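PDB 2F2L: peptidoglycan-recognition protein-LC isoform LCa from Drosophila melanogaster, which serves as a membrane receptor of innate immunity, activating the imd/Relish pathway in response to Gram-negative peptidoglycan, here seen as its extracellular recognition domain. Local coordinates for residues 2-5 and 6-9; 46-49 and 50-54; 122-125 and 126-130. One frame throughout, in Å; residues are numbered along the deposited sequence.

Overall arrangement
All three contacts are local, but they serve different places in one mixed alpha/beta domain. Interaction 1, the partly buried turn after the outermost strand 2-3, rests on a side-chain-to-backbone amide bond and a CH-pi contact. Interaction 2, in the middle of helix 40-57, sets a buried arginine between oxygens of a glutamine and the bound muropeptide. Interaction 3 combines backbone bonds at the end of helix 113-128 with surface side chains, its one long salt bridge lying exposed. Interactions 1 and 2 touch, Leu9 O lying 2.8 Å from Arg48 NE in a probable hydrogen bond, and both contribute ligand-pocket residues. Interaction 3 sits across the chain's centre from interaction 2 and meets interaction 1 through Phe2 and Leu122.

Interaction 1 of 3, residues 2-5 and 6-9; sequences FVER and QQWL
Gln7 folds its side chain back on Glu4, its OE1 accepting the backbone N-H of Glu4 at 2.9 Å in a nearly straight bond (170° at the hydrogen). The donor stands above the amide plane, 49° out of it, instead of approaching within it. CG of Gln7 lies anti to its own carbonyl carbon (chi1 -59°) and the chain runs extended from there, which carries the amide back to the end of the strand. On the way its CB packs against CG1 of Val3 at 3.6 Å. Beside this, the amide carbon CD of Gln6 rests on CB of Glu4 at 3.7 Å.

The second group is the indole of Trp8. Its five-membered ring receives CA of Arg5 over one face, a CH-pi contact of 3.8 Å to the centroid, while Val3 O lies at the ring edge, near its plane. These contacts close a compact turn with helix-like backbone angles, in which strand 2-3, at the margin of the sheet, gives way to the loop leading toward strand 24-31. Glu4 O receives weak bonds from the N-H groups of both Gln7 and Trp8, and Arg5 O another weak one from Trp8 N.

Further out, Val3 pairs through its backbone with Val75 and Val77 of the adjoining strand, and Trp8 NE1 bonds to Val77 O while its ring packs on Val47 and Gln51 of helix 40-57. The Arg5 guanidinium reaches Asp62 in a salt bridge, with Gly78 O as a further partner of NH1.

Interaction 2 of 3, residues 46-49 and 50-54; sequences RVRL and LQTYD. With MLD (glcnac(beta1-4)-murnac(1,6-anhydro)-L-ala-gamma-D-glu-meso-a2pm-D-ala), chain G.
Helix 40-57 lines the muropeptide site of this peptidoglycan-recognition domain, and its central turns supply Arg48, Leu49 and Thr52 to the pocket. Arg48 and Thr52, one turn apart, meet through their side chains: NH1 of Arg48 approaches Thr52 OG1 near the edge of the guanidinium plane, at 2.8 Å but in a weak bond bent to 128°. With CG of Arg48 anti to the backbone N (chi1 -173°) and the chain kinked at chi2, the guanidinium swings round toward the following turn.

There it lies between two oxygens. Gln51 OE1 sits over one face, 3.3 Å from CZ of Arg48, with the amide plane turned 79° from the guanidinium. Over the opposite face comes the anhydro-sugar ring of the ligand, whose OA5 is 2.9 Å from Arg48 CZ. Thr52 adds a looser approach, its OG1 being 3.7 Å from ligand CA5, and the CD2 methyl of Leu49 lies 4.0 Å from ligand CA6.

The main chain beneath is regular helix: Leu50 N to Arg46 O, Gln51 N to Val47 O, Thr52 N to Arg48 O and Tyr53 N to Leu49 O are all hydrogen bonds.

Further direct bonds fix the arginine: Leu9 O accepts from its NE, and Gln11 OE1 and Ala34 O of the partner LCx chain accept from NH2. In the second shell, Gln11 N and Asp62 hold Gln51. With these neutral acceptors round it and oxygens packed over its faces, the buried guanidinium probably remains charged, the charge spread over the group and eased by the surrounding oxygens, so that the sugar rests on a flat, firmly oriented cationic surface where the two chains meet.

Interaction 3 of 3, residues 122-125 and 126-130; sequences LLER and GVKLG
The one charged pair across this turn joins Glu124 and Lys128, whose side chains run alongside each other and point the same way. OE2 of Glu124 and NZ of Lys128 are 3.7 Å apart, a long salt bridge on an exposed side of the helix. The glutamate chain is extended, its CG anti to the backbone N (chi1 172°), whereas the lysine bends at chi2 and chi4 to bring its ammonium group round to the carboxylate.

Apolar packing tentatively joins Arg125 to Leu129, four residues further on. Arg125 adopts two conformations; in one of them the side chains slant across one another, and CG of the arginine meets the CD1 methyl of the leucine at 3.9 Å. Toward the interior, Leu122 and Leu123 turn to the sheet, where both touch Phe100, while Leu123 and Val127 share Tyr136.

Other side chains rest against main-chain carbonyls. CG of Lys128 is 3.3 Å from Glu124 O, CG of Leu129 comes to 3.2 Å from Arg125 O, and CG2 of Val127 lies 3.4 Å from Leu123 O.

Backbone hydrogen bonds run in steps of four: Gly126 N to Leu122 O, Val127 N to Leu123 O, Lys128 N to Glu124 O and Leu129 N to Arg125 O. The last is the most bent, at 136°, as the helix winds down; locally, Gly130 N also bonds to Val127 O. The positive phi of Gly130 (79°), together with two bonds back into the last turn, makes a Schellman motif with Gly130 at C', which ends helix 113-128 and turns the chain toward strand 132-133.

Interaction 1 of 3, residues 2-5 and 6-9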
loop_
_atom_site.group_PDB
_atom_site.type_symbol
_atom_site.label_atom_id
_atom_site.label_comp_id
_atom_site.label_asym_id
_atom_site.label_seq_id
_atom_site.Cartn_x
_atom_site.Cartn_y
_atom_site.Cartn_z
ATOM N N PHE A 2 -10.435 -8.037 -10.785
ATOM C CA PHE A 2 -10.090 -6.711 -10.203
ATOM C C PHE A 2 -9.487 -6.865 -8.812
ATOM O O PHE A 2 -10.050 -7.543 -7.968
ATOM C CB PHE A 2 -11.302 -5.801 -10.042
ATOM C CG PHE A 2 -11.741 -5.113 -11.309
ATOM C CD1 PHE A 2 -12.608 -5.747 -12.192
ATOM C CD2 PHE A 2 -11.327 -3.825 -11.591
ATOM C CE1 PHE A 2 -13.040 -5.109 -13.358
ATOM C CE2 PHE A 2 -11.754 -3.178 -12.747
ATOM C CZ PHE A 2 -12.611 -3.820 -13.631
ATOM N N VAL A 3 -8.362 -6.213 -8.569
ATOM C CA VAL A 3 -7.748 -6.216 -7.241
ATOM C C VAL A 3 -8.032 -4.852 -6.628
ATOM O O VAL A 3 -7.551 -3.824 -7.111
ATOM C CB VAL A 3 -6.260 -6.541 -7.297
ATOM C CG1 VAL A 3 -5.648 -6.553 -5.897
ATOM C CG2 VAL A 3 -6.059 -7.904 -7.974
ATOM N N GLU A 4 -8.873 -4.859 -5.602
ATOM C CA GLU A 4 -9.366 -3.644 -4.996
ATOM C C GLU A 4 -8.233 -3.012 -4.200
ATOM O O GLU A 4 -7.263 -3.668 -3.832
ATOM C CB GLU A 4 -10.574 -3.918 -4.083
ATOM C CG GLU A 4 -11.754 -4.639 -4.728
ATOM C CD GLU A 4 -12.397 -3.829 -5.847
ATOM O OE1 GLU A 4 -12.328 -2.557 -5.817
ATOM O OE2 GLU A 4 -12.967 -4.474 -6.762
ATOM N N ARG A 5 -8.375 -1.718 -3.960
ATOM C CA ARG A 5 -7.392 -0.929 -3.226
ATOM C C ARG A 5 -6.972 -1.597 -1.914
ATOM O O ARG A 5 -5.785 -1.668 -1.595
ATOM C CB ARG A 5 -7.990 0.435 -2.940
ATOM C CG ARG A 5 -7.946 1.370 -4.134
ATOM C CD ARG A 5 -8.610 2.670 -3.810
ATOM N NE ARG A 5 -7.788 3.472 -2.917
ATOM C CZ ARG A 5 -6.874 4.361 -3.301
ATOM N NH1 ARG A 5 -6.633 4.572 -4.588
ATOM N NH2 ARG A 5 -6.186 5.031 -2.385
ATOM N N GLN A 6 -7.959 -2.067 -1.154
ATOM C CA GLN A 6 -7.701 -2.728 0.124
ATOM C C GLN A 6 -6.790 -3.959 -0.039
ATOM O O GLN A 6 -5.925 -4.220 0.821
ATOM C CB GLN A 6 -9.015 -3.082 0.860
ATOM C CG GLN A 6 -10.107 -3.791 -0.003
ATOM C CD GLN A 6 -11.164 -2.828 -0.642
ATOM O OE1 GLN A 6 -10.842 -1.709 -1.079
ATOM N NE2 GLN A 6 -12.429 -3.297 -0.710
ATOM N N GLN A 7 -6.967 -4.697 -1.142
ATOM C CA GLN A 7 -6.161 -5.887 -1.371
ATOM C C GLN A 7 -4.709 -5.530 -1.682
ATOM O O GLN A 7 -3.837 -6.370 -1.480
ATOM C CB GLN A 7 -6.708 -6.744 -2.506
ATOM C CG GLN A 7 -8.124 -7.255 -2.332
ATOM C CD GLN A 7 -8.643 -7.937 -3.613
ATOM O OE1 GLN A 7 -9.484 -7.381 -4.342
ATOM N NE2 GLN A 7 -8.126 -9.136 -3.895
ATOM N N TRP A 8 -4.431 -4.317 -2.176
ATOM C CA TRP A 8 -3.015 -3.921 -2.386
ATOM C C TRP A 8 -2.478 -2.950 -1.326
ATOM O O TRP A 8 -1.423 -2.336 -1.479
ATOM C CB TRP A 8 -2.718 -3.485 -3.836
ATOM C CG TRP A 8 -3.466 -2.308 -4.409
ATOM C CD1 TRP A 8 -4.577 -2.352 -5.194
ATOM C CD2 TRP A 8 -3.089 -0.924 -4.327
ATOM N NE1 TRP A 8 -4.941 -1.080 -5.589
ATOM C CE2 TRP A 8 -4.049 -0.184 -5.060
ATOM C CE3 TRP A 8 -2.042 -0.232 -3.688
ATOM C CZ2 TRP A 8 -3.990 1.221 -5.171
ATOM C CZ3 TRP A 8 -1.991 1.146 -3.794
ATOM C CH2 TRP A 8 -2.953 1.859 -4.537
ATOM N N LEU A 9 -3.186 -2.878 -0.204
ATOM C CA LEU A 9 -2.715 -2.136 0.958
ATOM C C LEU A 9 -2.666 -0.635 0.686
ATOM O O LEU A 9 -1.879 0.086 1.272
ATOM C CB LEU A 9 -1.347 -2.689 1.393
ATOM C CG LEU A 9 -0.950 -2.806 2.852
ATOM C CD1 LEU A 9 -2.076 -3.403 3.694
ATOM C CD2 LEU A 9 0.314 -3.650 2.967
#

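Interaction 2 of 3, residues 46-49 and 50-54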
loop_
_atom_site.group_PDB
_atom_site.type_symbol
_atom_site.label_atom_id
_atom_site.label_comp_id
_atom_site.label_asym_id
_atom_site.label_seq_id
_atom_site.Cartn_x
_atom_site.Cartn_y
_atom_site.Cartn_z
ATOM N N ARG A 46 4.414 -3.955 -6.612
ATOM C CA ARG A 46 4.654 -2.874 -7.564
ATOM C C ARG A 46 3.684 -1.707 -7.365
ATOM O O ARG A 46 4.110 -0.544 -7.347
ATOM C CB ARG A 46 4.545 -3.360 -9.019
ATOM C CG ARG A 46 5.475 -4.495 -9.397
ATOM C CD ARG A 46 6.964 -4.184 -9.212
ATOM N NE ARG A 46 7.731 -5.375 -9.590
ATOM C CZ ARG A 46 8.845 -5.804 -9.001
ATOM N NH1 ARG A 46 9.376 -5.161 -7.979
ATOM N NH2 ARG A 46 9.413 -6.916 -9.433
ATOM N N VAL A 47 2.391 -2.015 -7.236
ATOM C CA VAL A 47 1.363 -0.974 -7.169
ATOM C C VAL A 47 1.472 -0.170 -5.862
ATOM O O VAL A 47 1.384 1.054 -5.891
ATOM C CB VAL A 47 -0.080 -1.533 -7.335
ATOM C CG1 VAL A 47 -1.090 -0.390 -7.248
ATOM C CG2 VAL A 47 -0.248 -2.235 -8.685
ATOM N N ARG A 48 1.696 -0.864 -4.741
ATOM C CA ARG A 48 1.784 -0.216 -3.431
ATOM C C ARG A 48 3.020 0.680 -3.368
ATOM O O ARG A 48 2.940 1.811 -2.877
ATOM C CB ARG A 48 1.790 -1.235 -2.260
ATOM C CG ARG A 48 1.721 -0.583 -0.842
ATOM C CD ARG A 48 0.618 0.490 -0.803
ATOM N NE ARG A 48 0.535 1.290 0.424
ATOM C CZ ARG A 48 1.133 2.461 0.591
ATOM N NH1 ARG A 48 1.906 2.957 -0.333
ATOM N NH2 ARG A 48 0.999 3.121 1.720
ATOM N N LEU A 49 4.138 0.210 -3.919
ATOM C CA LEU A 49 5.338 1.040 -3.979
ATOM C C LEU A 49 5.207 2.245 -4.926
ATOM O O LEU A 49 5.749 3.307 -4.644
ATOM C CB LEU A 49 6.559 0.204 -4.340
ATOM C CG LEU A 49 6.916 -0.894 -3.334
ATOM C CD1 LEU A 49 8.260 -1.511 -3.726
ATOM C CD2 LEU A 49 6.944 -0.369 -1.912
ATOM N N LEU A 50 4.528 2.072 -6.055
ATOM C CA LEU A 50 4.199 3.209 -6.936
ATOM C C LEU A 50 3.339 4.257 -6.242
ATOM O O LEU A 50 3.504 5.454 -6.484
ATOM C CB LEU A 50 3.472 2.738 -8.207
ATOM C CG LEU A 50 4.385 2.159 -9.287
ATOM C CD1 LEU A 50 3.594 1.225 -10.256
ATOM C CD2 LEU A 50 5.053 3.272 -10.035
ATOM N N GLN A 51 2.403 3.804 -5.401
ATOM C CA GLN A 51 1.553 4.737 -4.678
ATOM C C GLN A 51 2.396 5.609 -3.775
ATOM O O GLN A 51 2.224 6.799 -3.741
ATOM C CB GLN A 51 0.470 4.054 -3.844
ATOM C CG GLN A 51 -0.500 5.089 -3.254
ATOM C CD GLN A 51 -1.466 4.531 -2.258
ATOM O OE1 GLN A 51 -1.132 3.626 -1.476
ATOM N NE2 GLN A 51 -2.676 5.115 -2.224
ATOM N N THR A 52 3.298 5.011 -3.026
ATOM C CA THR A 52 4.228 5.794 -2.218
ATOM C C THR A 52 5.043 6.781 -3.036
ATOM O O THR A 52 5.193 7.926 -2.642
ATOM C CB THR A 52 5.145 4.875 -1.403
ATOM O OG1 THR A 52 4.359 4.306 -0.356
ATOM C CG2 THR A 52 6.315 5.642 -0.799
ATOM N N TYR A 53 5.592 6.324 -4.158
ATOM C CA TYR A 53 6.343 7.180 -5.033
ATOM C C TYR A 53 5.485 8.356 -5.498
ATOM O O TYR A 53 5.897 9.509 -5.433
ATOM C CB TYR A 53 6.874 6.402 -6.244
ATOM C CG TYR A 53 7.736 7.264 -7.116
ATOM C CD1 TYR A 53 9.085 7.433 -6.846
ATOM C CD2 TYR A 53 7.187 7.970 -8.184
ATOM C CE1 TYR A 53 9.879 8.265 -7.638
ATOM C CE2 TYR A 53 7.964 8.780 -8.977
ATOM C CZ TYR A 53 9.294 8.928 -8.700
ATOM O OH TYR A 53 10.034 9.759 -9.492
ATOM N N ASP A 54 4.282 8.060 -5.952
ATOM C CA ASP A 54 3.386 9.109 -6.433
ATOM C C ASP A 54 3.020 10.123 -5.363
ATOM O O ASP A 54 2.966 11.329 -5.642
ATOM C CB ASP A 54 2.126 8.509 -7.037
ATOM C CG ASP A 54 2.390 7.836 -8.370
ATOM O OD1 ASP A 54 3.553 7.892 -8.843
ATOM O OD2 ASP A 54 1.432 7.286 -8.953
HETATM C CAA MLD G . 3.183 6.713 4.840
HETATM C CAB MLD G . 4.455 5.912 5.071
HETATM O OAC MLD G . 4.760 5.534 6.195
HETATM N N2 MLD G . 5.166 5.668 3.974
HETATM C C2 MLD G . 6.436 4.951 3.962
HETATM C C3 MLD G . 7.438 5.833 3.212
HETATM O O3 MLD G . 7.616 7.119 3.838
HETATM C C4 MLD G . 8.760 5.101 3.004
HETATM O O4 MLD G . 9.548 5.905 2.144
HETATM C C5 MLD G . 8.495 3.753 2.326
HETATM C C6 MLD G . 9.719 2.834 2.157
HETATM O O6 MLD G . 9.337 1.722 1.296
HETATM O O5 MLD G . 7.612 3.016 3.168
HETATM C C1 MLD G . 6.299 3.616 3.253
HETATM O O1 MLD G . 5.479 2.781 4.029
HETATM C CA4 MLD G . 5.116 1.572 3.320
HETATM C CA5 MLD G . 4.074 1.725 2.211
HETATM O OA5 MLD G . 2.850 0.944 2.427
HETATM C CA6 MLD G . 4.719 0.958 1.109
HETATM O OA6 MLD G . 4.403 -0.390 1.399
HETATM C CA1 MLD G . 3.390 -0.387 2.449
HETATM C CA2 MLD G . 4.095 -0.647 3.789
HETATM N NAD MLD G . 3.153 -1.289 4.730
HETATM C CAE MLD G . 3.407 -2.441 5.325
HETATM C CAF MLD G . 2.302 -2.932 6.238
HETATM O OAG MLD G . 4.451 -3.080 5.185
HETATM C CA3 MLD G . 4.592 0.656 4.414
HETATM O OAH MLD G . 5.679 0.426 5.377
HETATM C CAI MLD G . 5.258 0.429 6.763
HETATM C CAJ MLD G . 5.333 1.803 7.390
HETATM C CAL MLD G . 6.170 -0.521 7.567
HETATM O OAM MLD G . 5.990 -0.580 8.779
HETATM N N MLD G . 7.088 -1.241 6.922
HETATM C CA MLD G . 7.984 -2.203 7.576
HETATM C CB MLD G . 7.240 -3.543 7.560
HETATM C C MLD G . 9.243 -2.320 6.698
HETATM O O MLD G . 9.137 -2.555 5.492
HETATM N NAN MLD G . 10.390 -2.120 7.343
HETATM C CAO MLD G . 11.728 -2.174 6.734
HETATM C CAP MLD G . 12.586 -0.933 7.140
HETATM O OBA MLD G . 13.807 -1.065 7.022
HETATM O OAQ MLD G . 12.036 0.102 7.591
HETATM C CBB MLD G . 12.482 -3.369 7.307
HETATM C CBC MLD G . 11.945 -4.728 6.890
HETATM C CBD MLD G . 12.859 -5.821 7.473
HETATM O OBE MLD G . 13.534 -5.625 8.485
HETATM N NBF MLD G . 12.863 -6.959 6.812
HETATM C CBG MLD G . 13.680 -8.103 7.236
HETATM C CBH MLD G . 15.175 -7.779 7.042
HETATM O OBI MLD G . 15.578 -7.237 6.014
HETATM N NBJ MLD G . 15.958 -8.092 8.072
HETATM C CBK MLD G . 17.424 -7.887 8.086
HETATM C CBL MLD G . 18.091 -9.235 8.382
HETATM C CBM MLD G . 17.905 -6.874 9.147
HETATM O OBO MLD G . 17.190 -6.689 10.166
HETATM O OBN MLD G . 19.007 -6.317 8.914
HETATM C CBP MLD G . 13.243 -9.339 6.431
HETATM C CBQ MLD G . 13.752 -10.648 7.061
HETATM C CBR MLD G . 13.180 -11.868 6.336
HETATM C CBS MLD G . 13.180 -13.134 7.196
HETATM C CBT MLD G . 12.090 -13.020 8.271
HETATM O OBV MLD G . 10.915 -13.138 7.887
HETATM O OBU MLD G . 12.454 -12.824 9.448
HETATM N NBW MLD G . 14.494 -13.304 7.828
#

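Interaction 3 of 3, residues 122-125 and 126-130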
loop_
_atom_site.group_PDB
_atom_site.type_symbol
_atom_site.label_atom_id
_atom_site.label_comp_id
_atom_site.label_asym_id
_atom_site.label_seq_id
_atom_site.Cartn_x
_atom_site.Cartn_y
_atom_site.Cartn_z
ATOM N N LEU A 122 -11.550 -4.471 -19.976
ATOM C CA LEU A 122 -11.621 -3.269 -19.127
ATOM C C LEU A 122 -12.308 -2.107 -19.854
ATOM O O LEU A 122 -13.180 -1.453 -19.283
ATOM C CB LEU A 122 -10.228 -2.835 -18.615
ATOM C CG LEU A 122 -10.238 -1.686 -17.596
ATOM C CD1 LEU A 122 -11.059 -2.057 -16.351
ATOM C CD2 LEU A 122 -8.824 -1.291 -17.197
ATOM N N LEU A 123 -11.920 -1.870 -21.103
ATOM C CA LEU A 123 -12.581 -0.873 -21.955
ATOM C C LEU A 123 -14.078 -1.171 -22.181
ATOM O O LEU A 123 -14.923 -0.259 -22.110
ATOM C CB LEU A 123 -11.871 -0.776 -23.303
ATOM C CG LEU A 123 -10.442 -0.220 -23.324
ATOM C CD1 LEU A 123 -9.798 -0.536 -24.653
ATOM C CD2 LEU A 123 -10.411 1.274 -23.062
ATOM N N GLU A 124 -14.399 -2.435 -22.465
ATOM C CA GLU A 124 -15.785 -2.852 -22.607
ATOM C C GLU A 124 -16.613 -2.628 -21.331
ATOM O O GLU A 124 -17.755 -2.140 -21.413
ATOM C CB GLU A 124 -15.884 -4.324 -23.047
ATOM C CG GLU A 124 -17.325 -4.875 -23.023
ATOM C CD GLU A 124 -17.436 -6.357 -23.393
ATOM O OE1 GLU A 124 -16.478 -7.125 -23.121
ATOM O OE2 GLU A 124 -18.494 -6.750 -23.939
ATOM N N ARG A 125 -16.060 -3.000 -20.177
ATOM C CA ARG A 125 -16.742 -2.797 -18.897
ATOM C C ARG A 125 -17.046 -1.307 -18.679
ATOM O O ARG A 125 -18.138 -0.949 -18.248
ATOM C CB ARG A 125 -15.899 -3.363 -17.743
ATOM C CG ARG A 125 -16.632 -3.512 -16.399
ATOM C CD ARG A 125 -17.850 -4.434 -16.479
ATOM N NE ARG A 125 -17.552 -5.728 -17.099
ATOM C CZ ARG A 125 -17.130 -6.815 -16.452
ATOM N NH1 ARG A 125 -16.934 -6.799 -15.136
ATOM N NH2 ARG A 125 -16.898 -7.937 -17.126
ATOM N N GLY A 126 -16.082 -0.444 -18.992
ATOM C CA GLY A 126 -16.268 1.002 -18.893
ATOM C C GLY A 126 -17.362 1.572 -19.776
ATOM O O GLY A 126 -18.121 2.458 -19.367
ATOM N N VAL A 127 -17.447 1.063 -20.995
ATOM C CA VAL A 127 -18.536 1.440 -21.896
ATOM C C VAL A 127 -19.895 1.003 -21.317
ATOM O O VAL A 127 -20.835 1.803 -21.264
ATOM C CB VAL A 127 -18.288 0.898 -23.314
ATOM C CG1 VAL A 127 -19.511 1.038 -24.186
ATOM C CG2 VAL A 127 -17.096 1.644 -23.943
ATOM N N LYS A 128 -19.979 -0.233 -20.836
ATOM C CA LYS A 128 -21.223 -0.768 -20.267
ATOM C C LYS A 128 -21.702 -0.048 -19.021
ATOM O O LYS A 128 -22.906 -0.006 -18.752
ATOM C CB LYS A 128 -21.054 -2.240 -19.900
ATOM C CG LYS A 128 -20.880 -3.147 -21.074
ATOM C CD LYS A 128 -22.176 -3.421 -21.772
ATOM C CE LYS A 128 -21.946 -4.421 -22.869
ATOM N NZ LYS A 128 -21.703 -5.769 -22.302
ATOM N N LEU A 129 -20.758 0.487 -18.247
ATOM C CA LEU A 129 -21.069 1.154 -16.988
ATOM C C LEU A 129 -21.315 2.659 -17.130
ATOM O O LEU A 129 -21.580 3.327 -16.134
ATOM C CB LEU A 129 -19.950 0.902 -15.961
ATOM C CG LEU A 129 -19.777 -0.544 -15.472
ATOM C CD1 LEU A 129 -18.538 -0.633 -14.593
ATOM C CD2 LEU A 129 -21.002 -1.067 -14.717
ATOM N N GLY A 130 -21.239 3.190 -18.349
ATOM C CA GLY A 130 -21.446 4.632 -18.591
ATOM C C GLY A 130 -20.245 5.529 -18.249
ATOM O O GLY A 130 -20.379 6.752 -18.158
#